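Local coordinates for protein probable nitrite reductase [nad(p)h] small subunit NIRD (PDB 4AIV) that probably serves as the small subunit that associates with NirB and is required for its NADH-dependent reduction of nitrite to ammonium, at residues P102-V105 and I111-A114. Sequence-based numbering, arbitrary orientation.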
ATOM      1  N   PRO A 102       8.033   1.996  -2.677  1.00 13.69           N
ATOM      2  CA  PRO A 102       8.062   3.459  -2.831  1.00 13.26           C
ATOM      3  C   PRO A 102       6.870   3.927  -3.665  1.00 10.63           C
ATOM      4  O   PRO A 102       6.502   3.300  -4.666  1.00 11.15           O
ATOM      5  CB  PRO A 102       9.371   3.715  -3.584  1.00 16.67           C
ATOM      6  CG  PRO A 102      10.240   2.505  -3.261  1.00 19.45           C
ATOM      7  CD  PRO A 102       9.267   1.344  -3.159  1.00 11.00           C
ATOM      8  N   ALA A 103       6.249   5.011  -3.224  1.00  9.86           N
ATOM      9  CA  ALA A 103       5.091   5.556  -3.908  1.00  9.98           C
ATOM     10  C   ALA A 103       5.201   7.073  -3.906  1.00 13.70           C
ATOM     11  O   ALA A 103       5.537   7.686  -2.890  1.00 13.63           O
ATOM     12  CB  ALA A 103       3.810   5.102  -3.229  1.00  8.35           C
ATOM     13  N   ARG A 104       4.930   7.678  -5.052  1.00 11.15           N
ATOM     14  CA  ARG A 104       5.070   9.120  -5.169  1.00 11.20           C
ATOM     15  C   ARG A 104       3.941   9.733  -5.983  1.00 12.34           C
ATOM     16  O   ARG A 104       3.222   9.033  -6.717  1.00  9.30           O
ATOM     17  CB  ARG A 104       6.432   9.470  -5.803  1.00  9.74           C
ATOM     18  CG  ARG A 104       6.560   9.052  -7.263  1.00 12.61           C
ATOM     19  CD  ARG A 104       7.907   9.483  -7.827  1.00 13.84           C
ATOM     20  NE  ARG A 104       8.053   9.145  -9.245  1.00 14.42           N
ATOM     21  CZ  ARG A 104       9.201   9.225  -9.910  1.00 17.28           C
ATOM     22  NH1 ARG A 104      10.302   9.627  -9.277  1.00 10.66           N
ATOM     23  NH2 ARG A 104       9.252   8.888 -11.198  1.00 15.66           N
ATOM     24  N   VAL A 105       3.775  11.044  -5.826  1.00  8.48           N
ATOM     25  CA  VAL A 105       2.905  11.813  -6.702  1.00  7.66           C
ATOM     26  C   VAL A 105       3.790  12.816  -7.438  1.00  8.61           C
ATOM     27  O   VAL A 105       4.439  13.656  -6.808  1.00 11.45           O
ATOM     28  CB  VAL A 105       1.782  12.536  -5.912  1.00  9.30           C
ATOM     29  CG1 VAL A 105       0.757  13.141  -6.861  1.00  6.95           C
ATOM     30  CG2 VAL A 105       1.109  11.570  -4.940  1.00  9.11           C
ATOM     31  N   ILE A 111       0.130   9.409  -9.803  1.00 10.09           N
ATOM     32  CA  ILE A 111       0.590   8.507  -8.756  1.00  8.31           C
ATOM     33  C   ILE A 111       1.401   7.368  -9.367  1.00 10.64           C
ATOM     34  O   ILE A 111       0.940   6.684 -10.283  1.00 11.25           O
ATOM     35  CB  ILE A 111      -0.579   7.912  -7.945  1.00  7.35           C
ATOM     36  CG1 ILE A 111      -1.401   9.037  -7.309  1.00  9.05           C
ATOM     37  CG2 ILE A 111      -0.047   6.961  -6.868  1.00  7.49           C
ATOM     38  CD1 ILE A 111      -2.667   8.562  -6.627  1.00 10.03           C
ATOM     39  N   GLN A 112       2.620   7.182  -8.874  1.00  7.33           N
ATOM     40  CA  GLN A 112       3.442   6.062  -9.309  1.00 12.10           C
ATOM     41  C   GLN A 112       3.878   5.213  -8.135  1.00 10.69           C
ATOM     42  O   GLN A 112       3.979   5.699  -7.004  1.00  9.57           O
ATOM     43  CB  GLN A 112       4.689   6.560 -10.021  1.00  9.88           C
ATOM     44  CG  GLN A 112       4.417   7.396 -11.240  1.00 11.76           C
ATOM     45  CD  GLN A 112       5.676   7.614 -12.031  1.00 12.15           C
ATOM     46  OE1 GLN A 112       6.567   8.352 -11.606  1.00 14.13           O
ATOM     47  NE2 GLN A 112       5.770   6.957 -13.186  1.00 15.04           N
ATOM     48  N   VAL A 113       4.156   3.947  -8.428  1.00  7.08           N
ATOM     49  CA  VAL A 113       4.653   3.006  -7.444  1.00  7.45           C
ATOM     50  C   VAL A 113       5.872   2.308  -8.017  1.00  9.70           C
ATOM     51  O   VAL A 113       5.855   1.861  -9.171  1.00  9.23           O
ATOM     52  CB  VAL A 113       3.588   1.936  -7.096  1.00  8.08           C
ATOM     53  CG1 VAL A 113       4.154   0.935  -6.089  1.00  6.84           C
ATOM     54  CG2 VAL A 113       2.319   2.586  -6.565  1.00  7.14           C
ATOM     55  N   ALA A 114       6.931   2.210  -7.221  1.00  9.24           N
ATOM     56  CA  ALA A 114       8.154   1.582  -7.696  1.00  9.70           C
ATOM     57  C   ALA A 114       8.353   0.211  -7.083  1.00 11.36           C
ATOM     58  O   ALA A 114       7.861  -0.086  -5.996  1.00 11.16           O
ATOM     59  CB  ALA A 114       9.362   2.462  -7.381  1.00 13.31           C
TER
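The amide oxygen OE1 of Gln-112 is gripped by two nitrogens of Arg-104, with NE at 2.9 Å and NH2 at 2.8 Å from OE1. The oxygen meets the side-on edge of the guanidinium, almost exactly in its plane, and one oxygen shared by two donors leaves both hydrogen bonds bent. The two side chains run alongside each other, with guanidinium and amide planes only 20° apart. Arg-104 leaves the backbone with CG between N and the carbonyl carbon (chi1 68°) and then stays extended as far as NE, which carries the group out level with the end of Gln-112. NE2 of Gln-112 hydrogen-bonds to OG1 of Thr-12, and Arg-104 makes a cation-pi contact with Trp-10, tying this face to strand 7-15. In the backbone, Arg-104 and Gln-112 form an antiparallel hydrogen-bonded pair, Arg-104 N to Gln-112 O and Gln-112 N to Arg-104 O, both 2.9 Å. Ala-114 N adds a nearly straight bond to Pro-102 O at 2.8 Å. On the other face, Val-105 CG2 lies 4.3 Å from Ile-111 CG1, and Ala-103 sits across from Val-113; Val-45 touches Ala-103, Val-105 and Ile-111. Strands 100-105 and 110-117 form a beta hairpin, neighbours in the antiparallel sheet of a Rieske-like domain.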